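Local coordinates for protein inulin fructotransferase (Bacillus sp. snu-7, PDB 2INV) that cleaves inulin by intramolecular fructosyl transfer, releasing terminal difructose units as a cyclic difructose dianhydride, at residues T383-V388 with S401-I406; G324-I329 with G358-V363; R298-Y303 with N337-N342. All coordinates share one frame; numbering follows the deposited sequence.

Contact 1: residues T383-V388 with S401-I406; sequences TTHSKV and SSDTAI
K387 and V388 run parallel to A405 and I406 as neighbouring strands of a right-handed parallel beta-helix, and the turn before each strand is laid against its counterpart near the C-terminal end of the beta-helix. A405 grips the facing strand from both sides of K387: its N donates to S386 O at 3.1 Å, and its O accepts from V388 N at 2.8 Å. V388 and I406 share one side of this pairing, meeting through V388 CB and I406 CG1, with I397 touching both. K387 and A405 share the other side. There the lysine chain, bent at chi2, brings CD to 3.8 Å from A405 CB, while NZ goes on to P410 O of the second subunit.

At the turn the work is done by D403. Its OD1 takes the backbone N of H385 at 2.9 Å and the hydroxyl of S401, OG to OD1, at 2.6 Å; the two donors approach from opposite faces of the carboxylate and hold it between them. S401 can reach because its OG stands anti to the backbone N (chi1 174°). The H385 ring meets D403 edge-on, with ND1 3.6 Å from D403 CB, and its plane is turned 58° from the carboxylate. With an alanine in place of D403, the H385 N-H would probably lose its acceptor and the S401 hydroxyl would be free to turn.

Two waters link the two turns. One molecule bonds to S386 O and D403 O and, weakly, to K387 NZ. Another bonds to three hydroxyls, of which T383 OG1 also pairs with D380 O and T404 OG1 with S399 OG; its shortest link is to S386 OG, at 2.7 Å.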
# COMPACT_ATOMS: atom_id res chain seq x y z
N THR A 383 9.89 32.50 -13.09
CA THR A 383 8.51 32.07 -12.90
C THR A 383 7.45 33.08 -13.30
O THR A 383 7.66 34.29 -13.22
CB THR A 383 8.23 31.70 -11.43
OG1 THR A 383 8.29 32.89 -10.62
CG2 THR A 383 9.24 30.70 -10.93
N THR A 384 6.32 32.56 -13.75
CA THR A 384 5.19 33.38 -14.14
C THR A 384 3.90 32.76 -13.65
O THR A 384 3.75 31.53 -13.58
CB THR A 384 5.05 33.53 -15.67
OG1 THR A 384 4.86 32.24 -16.27
CG2 THR A 384 6.28 34.20 -16.25
N HIS A 385 2.98 33.64 -13.28
CA HIS A 385 1.64 33.28 -12.83
C HIS A 385 1.54 32.21 -11.73
O HIS A 385 0.59 31.44 -11.69
CB HIS A 385 0.84 32.89 -14.07
CG HIS A 385 1.10 33.80 -15.24
ND1 HIS A 385 1.21 35.16 -15.12
CD2 HIS A 385 1.31 33.52 -16.56
CE1 HIS A 385 1.48 35.69 -16.30
NE2 HIS A 385 1.55 34.72 -17.19
N SER A 386 2.51 32.20 -10.81
CA SER A 386 2.53 31.25 -9.69
C SER A 386 1.50 31.67 -8.64
O SER A 386 1.06 32.83 -8.63
CB SER A 386 3.91 31.21 -9.02
OG SER A 386 4.95 31.01 -9.97
N LYS A 387 1.13 30.74 -7.76
CA LYS A 387 0.15 31.02 -6.70
C LYS A 387 0.66 30.47 -5.38
O LYS A 387 1.02 29.29 -5.29
CB LYS A 387 -1.19 30.35 -7.00
CG LYS A 387 -1.81 30.67 -8.34
CD LYS A 387 -2.64 31.93 -8.30
CE LYS A 387 -3.46 32.05 -9.57
NZ LYS A 387 -4.11 33.38 -9.68
N VAL A 388 0.68 31.30 -4.34
CA VAL A 388 1.12 30.84 -3.04
C VAL A 388 0.07 31.17 -1.99
O VAL A 388 -0.20 32.34 -1.70
CB VAL A 388 2.47 31.47 -2.65
CG1 VAL A 388 2.98 30.85 -1.35
CG2 VAL A 388 3.48 31.25 -3.76
N SER A 401 8.98 37.52 -8.94
CA SER A 401 8.16 37.74 -10.10
C SER A 401 7.15 38.76 -9.64
O SER A 401 7.02 38.99 -8.43
CB SER A 401 7.48 36.44 -10.50
OG SER A 401 6.57 36.67 -11.56
N SER A 402 6.42 39.35 -10.57
CA SER A 402 5.44 40.33 -10.17
C SER A 402 4.02 39.89 -10.49
O SER A 402 3.06 40.64 -10.22
CB SER A 402 5.74 41.68 -10.83
OG SER A 402 5.73 41.56 -12.25
N ASP A 403 3.88 38.70 -11.07
CA ASP A 403 2.55 38.21 -11.36
C ASP A 403 2.19 37.13 -10.36
O ASP A 403 1.19 36.42 -10.52
CB ASP A 403 2.44 37.65 -12.78
CG ASP A 403 3.76 37.10 -13.29
OD1 ASP A 403 4.29 36.14 -12.69
OD2 ASP A 403 4.26 37.64 -14.30
N THR A 404 3.00 36.99 -9.32
CA THR A 404 2.72 35.99 -8.31
C THR A 404 1.58 36.47 -7.42
O THR A 404 1.57 37.62 -6.97
CB THR A 404 3.94 35.71 -7.42
OG1 THR A 404 5.00 35.17 -8.22
CG2 THR A 404 3.56 34.72 -6.33
N ALA A 405 0.63 35.57 -7.20
CA ALA A 405 -0.50 35.88 -6.33
C ALA A 405 -0.19 35.19 -5.01
O ALA A 405 0.06 33.97 -4.99
CB ALA A 405 -1.78 35.33 -6.94
N ILE A 406 -0.18 35.96 -3.93
CA ILE A 406 0.14 35.43 -2.62
C ILE A 406 -0.94 35.74 -1.58
O ILE A 406 -1.52 36.83 -1.58
CB ILE A 406 1.45 36.05 -2.09
CG1 ILE A 406 2.59 35.81 -3.08
CG2 ILE A 406 1.80 35.47 -0.72
CD1 ILE A 406 3.90 36.48 -2.69
O HOH W 1 5.61 33.56 -10.46
O HOH W 2 -1.05 34.10 -10.04

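Contact 2: residues G324-I329 with G358-V363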
# COMPACT_ATOMS: atom_id res chain seq x y z
N GLY A 324 9.18 23.51 -13.84
CA GLY A 324 8.17 22.98 -14.73
C GLY A 324 6.91 23.81 -14.59
O GLY A 324 6.94 24.87 -13.95
N ASP A 325 5.81 23.34 -15.17
CA ASP A 325 4.57 24.10 -15.11
C ASP A 325 3.42 23.35 -14.45
O ASP A 325 3.40 22.12 -14.38
CB ASP A 325 4.10 24.51 -16.51
CG ASP A 325 5.24 25.00 -17.39
OD1 ASP A 325 5.99 25.91 -16.97
OD2 ASP A 325 5.38 24.47 -18.51
N ASN A 326 2.45 24.13 -13.97
CA ASN A 326 1.23 23.63 -13.36
C ASN A 326 1.31 22.54 -12.31
O ASN A 326 0.38 21.74 -12.17
CB ASN A 326 0.27 23.21 -14.47
CG ASN A 326 -0.46 24.39 -15.08
OD1 ASN A 326 -1.30 25.01 -14.44
ND2 ASN A 326 -0.13 24.70 -16.33
N ASN A 327 2.40 22.50 -11.56
CA ASN A 327 2.55 21.51 -10.50
C ASN A 327 1.87 22.03 -9.23
O ASN A 327 1.84 23.24 -8.99
CB ASN A 327 4.04 21.25 -10.24
CG ASN A 327 4.75 20.69 -11.46
OD1 ASN A 327 4.49 19.57 -11.89
ND2 ASN A 327 5.65 21.48 -12.03
N LEU A 328 1.32 21.12 -8.44
CA LEU A 328 0.64 21.49 -7.20
C LEU A 328 1.32 20.91 -5.97
O LEU A 328 1.16 19.72 -5.65
CB LEU A 328 -0.83 21.03 -7.22
CG LEU A 328 -1.60 21.24 -5.90
CD1 LEU A 328 -1.71 22.72 -5.59
CD2 LEU A 328 -2.98 20.62 -6.02
N ILE A 329 2.09 21.75 -5.28
CA ILE A 329 2.79 21.34 -4.07
C ILE A 329 1.95 21.83 -2.90
O ILE A 329 1.98 23.02 -2.57
CB ILE A 329 4.20 21.96 -4.01
CG1 ILE A 329 4.96 21.65 -5.30
CG2 ILE A 329 4.96 21.43 -2.81
CD1 ILE A 329 4.75 22.67 -6.40
N GLY A 358 9.06 28.27 -14.54
CA GLY A 358 7.82 27.61 -14.86
C GLY A 358 6.63 28.52 -14.72
O GLY A 358 6.67 29.59 -14.11
N ASP A 359 5.53 28.03 -15.28
CA ASP A 359 4.29 28.75 -15.30
C ASP A 359 3.17 28.06 -14.54
O ASP A 359 3.04 26.83 -14.56
CB ASP A 359 3.86 28.93 -16.75
CG ASP A 359 2.58 29.69 -16.89
OD1 ASP A 359 2.55 30.87 -16.46
OD2 ASP A 359 1.61 29.12 -17.42
N ALA A 360 2.39 28.88 -13.85
CA ALA A 360 1.22 28.40 -13.11
C ALA A 360 1.42 27.47 -11.93
O ALA A 360 0.45 26.84 -11.49
CB ALA A 360 0.27 27.76 -14.09
N ASN A 361 2.62 27.38 -11.37
CA ASN A 361 2.77 26.49 -10.24
C ASN A 361 1.97 27.01 -9.07
O ASN A 361 1.87 28.22 -8.86
CB ASN A 361 4.24 26.28 -9.92
CG ASN A 361 4.94 25.47 -10.99
OD1 ASN A 361 4.72 24.26 -11.11
ND2 ASN A 361 5.78 26.13 -11.77
N VAL A 362 1.37 26.08 -8.33
CA VAL A 362 0.54 26.43 -7.19
C VAL A 362 1.09 25.81 -5.91
O VAL A 362 1.32 24.60 -5.83
CB VAL A 362 -0.90 25.95 -7.42
CG1 VAL A 362 -1.76 26.25 -6.22
CG2 VAL A 362 -1.46 26.62 -8.67
N VAL A 363 1.31 26.66 -4.90
CA VAL A 363 1.83 26.21 -3.63
C VAL A 363 0.87 26.63 -2.52
O VAL A 363 0.80 27.81 -2.15
CB VAL A 363 3.23 26.81 -3.39
CG1 VAL A 363 3.75 26.42 -2.03
CG2 VAL A 363 4.18 26.35 -4.49
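N327 and N361 both swing CG beside the backbone N, anti to the carbonyl carbon (chi1 -62° and -70°), and this shared torsion lays their amides side by side, pointing the same way, with planes only 11° apart. N361 OD1 takes two donors from N327, the backbone N at 2.9 Å and ND2 at 3.1 Å; the side-chain donor lies in the carbonyl plane, the backbone one tilted from it. N361 ND2 donates to G324 O at 2.8 Å, the carbonyl oxygen lying almost in the plane of the N361 amide. N327 repeats the pattern one coil back, toward the N-terminus, its OD1 accepting from N289 N and its ND2 donating to C286 O. Such a row of hydrogen-bonded asparagines at a turn is a familiar feature of parallel beta-helices of the pectate lyase type.

D325 adds a second side-chain clasp, with OD1 accepting D359 N at 2.7 Å on its anti side, and N326 N answers by donating to D359 O. G358 has to be glycine, since a CB would run into G324 O.

Beyond the turn regular parallel pairing takes over, V362 N to N327 O and I329 N to V362 O. L328 CD1 packs on V362 CG1 at 3.6 Å, on a face where L333 and H367 of the second subunit also pack; I329 and V363 turn the other way, onto I353.

The chemistry implies a turn fixed by directed hydrogen bonds from side-chain amides: N361 OD1 is satisfied by N327 N and ND2, and its ND2 by G324 O, which is consistent with fixing the register of one coil on the next.

Contact 3: residues R298-Y303 with N337-N342. With FRU (beta-D-fructofuranose), chain D.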
# COMPACT_ATOMS: atom_id res chain seq x y z
N ARG A 298 14.20 17.91 6.68
CA ARG A 298 15.58 18.17 6.32
C ARG A 298 16.34 18.41 7.61
O ARG A 298 15.86 19.14 8.50
CB ARG A 298 15.65 19.41 5.43
CG ARG A 298 17.05 20.00 5.26
CD ARG A 298 17.98 19.00 4.60
NE ARG A 298 19.33 19.11 5.14
CZ ARG A 298 20.15 20.14 4.94
NH1 ARG A 298 19.77 21.17 4.20
NH2 ARG A 298 21.35 20.13 5.49
N THR A 299 17.51 17.79 7.75
CA THR A 299 18.31 17.99 8.95
C THR A 299 19.75 17.66 8.60
O THR A 299 20.08 17.43 7.43
CB THR A 299 17.81 17.10 10.12
OG1 THR A 299 18.41 17.55 11.35
CG2 THR A 299 18.18 15.65 9.89
N ASN A 300 20.61 17.65 9.60
CA ASN A 300 22.02 17.38 9.35
C ASN A 300 22.36 15.91 9.57
O ASN A 300 21.79 15.25 10.44
CB ASN A 300 22.89 18.27 10.25
CG ASN A 300 22.51 18.16 11.71
OD1 ASN A 300 21.35 18.38 12.07
ND2 ASN A 300 23.48 17.84 12.55
N GLU A 301 23.31 15.42 8.78
CA GLU A 301 23.77 14.04 8.86
C GLU A 301 23.99 13.66 10.33
O GLU A 301 24.74 14.32 11.04
CB GLU A 301 25.08 13.89 8.09
CG GLU A 301 25.83 12.60 8.36
CD GLU A 301 25.06 11.38 7.93
OE1 GLU A 301 24.93 11.16 6.70
OE2 GLU A 301 24.58 10.63 8.81
N GLY A 302 23.35 12.58 10.76
CA GLY A 302 23.47 12.16 12.15
C GLY A 302 24.43 11.03 12.49
O GLY A 302 24.75 10.84 13.67
N TYR A 303 24.90 10.30 11.48
CA TYR A 303 25.83 9.20 11.73
C TYR A 303 27.25 9.65 11.38
O TYR A 303 27.59 9.82 10.21
CB TYR A 303 25.40 7.99 10.89
CG TYR A 303 26.09 6.68 11.18
CD1 TYR A 303 26.24 6.19 12.47
CD2 TYR A 303 26.53 5.87 10.12
CE1 TYR A 303 26.81 4.92 12.71
CE2 TYR A 303 27.08 4.62 10.34
CZ TYR A 303 27.22 4.15 11.64
OH TYR A 303 27.76 2.90 11.84
N ASN A 337 15.66 21.29 10.49
CA ASN A 337 16.55 21.49 11.63
C ASN A 337 18.00 21.35 11.18
O ASN A 337 18.52 20.23 11.03
CB ASN A 337 16.25 20.46 12.72
CG ASN A 337 16.89 20.81 14.04
OD1 ASN A 337 16.78 20.06 15.01
ND2 ASN A 337 17.54 21.96 14.09
N VAL A 338 18.64 22.48 10.94
CA VAL A 338 20.02 22.49 10.48
C VAL A 338 20.83 23.60 11.15
O VAL A 338 20.40 24.75 11.22
CB VAL A 338 20.07 22.67 8.95
CG1 VAL A 338 21.52 22.75 8.47
CG2 VAL A 338 19.36 21.51 8.27
N PRO A 339 22.00 23.25 11.69
CA PRO A 339 22.92 24.17 12.36
C PRO A 339 23.18 25.42 11.52
O PRO A 339 23.54 25.32 10.35
CB PRO A 339 24.17 23.33 12.54
CG PRO A 339 23.59 22.00 12.90
CD PRO A 339 22.39 21.85 11.97
N PRO A 340 22.97 26.62 12.11
CA PRO A 340 23.22 27.85 11.35
C PRO A 340 24.53 27.77 10.59
O PRO A 340 24.64 28.26 9.46
CB PRO A 340 23.26 28.91 12.44
CG PRO A 340 22.22 28.43 13.39
CD PRO A 340 22.42 26.91 13.44
N ALA A 341 25.51 27.11 11.21
CA ALA A 341 26.84 26.96 10.65
C ALA A 341 26.97 25.96 9.52
O ALA A 341 28.01 25.90 8.86
CB ALA A 341 27.82 26.61 11.77
N ASN A 342 25.96 25.14 9.30
CA ASN A 342 26.07 24.18 8.22
C ASN A 342 25.26 24.68 7.04
O ASN A 342 25.23 24.06 5.97
CB ASN A 342 25.58 22.81 8.67
CG ASN A 342 26.52 22.17 9.67
OD1 ASN A 342 27.73 22.12 9.47
ND2 ASN A 342 25.96 21.69 10.77
C1 FRU D . 23.61 3.85 8.58
C2 FRU D . 22.11 4.20 8.21
C3 FRU D . 21.67 3.70 6.80
C4 FRU D . 20.68 4.76 6.27
C5 FRU D . 21.18 6.00 6.96
C6 FRU D . 19.98 6.74 7.57
O1 FRU D . 24.51 4.05 7.45
O3 FRU D . 21.35 2.42 6.31
O4 FRU D . 20.65 4.82 4.86
O5 FRU D . 22.18 5.59 7.96
O6 FRU D . 20.36 8.05 7.71
O HOH W 3 23.06 22.47 4.65
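R298 and T299 meet N337 and V338 where two adjacent coils of the beta-helix run out of strand. N337 N donates to R298 O at 2.9 Å, and N337 O is taken by the hydroxyl of T299, with OG1 in the carbonyl plane at 2.7 Å. That hydroxyl stands beside its own carbonyl carbon (chi1 -166°), which lets it reach N337 O on the neighbouring coil.

The guanidinium of R298 has a partner for each nitrogen. NE folds back on T299 O at 2.9 Å, NH1 forms a salt bridge with D315, and NH2 donates to a water that lies in the plane at the group's edge and passes the link on to N342 O. V338 CG2 sits over the middle of one guanidinium face, 3.7 Å from R298 CZ. N300 fares differently: its side chain crosses P339 at about a right angle, OD1 coming to 3.6 Å from P339 CD, and its backbone N is buried with no polar partner in the model.

Further along, Y303 N donates to the anti lone pair of E301 OE2 at 2.7 Å. The other oxygen, E301 OE1, is in a salt bridge with R252, whose NH1 bonds the bound fructose, and so E301 is second shell to the sugar pocket. Y303 packs near the sugar, CD2 lying 3.8 Å from FRU O1; S93, E204 and P251, like R252, hydrogen-bond it.

Strand 285-299 lies between strand 271-274, through T299 with G274, and strand 328-337, through R298 with A335; past these bonds both segments leave their strands as loops.

Overall arrangement
Contacts 1 and 2 lie at the same corner on successive coils of the beta-helix, their centres about 10 Å apart. They touch directly: K387 O lies 2.7 Å from V363 N, and T384 OG1 reaches D359 OD1 at the same distance, which ties the 383-388 turn to the 358-363 turn of the preceding coil. Contact 3 lies well away from both, its centre about 29 Å from that of contact 2 and 31 Å from that of contact 1, with nearest atoms about 14 and 18 Å off. Strand 328-337 nevertheless runs from contact 2 into contact 3. Of the three, contact 3 alone holds a residue of a sugar pocket, Y303.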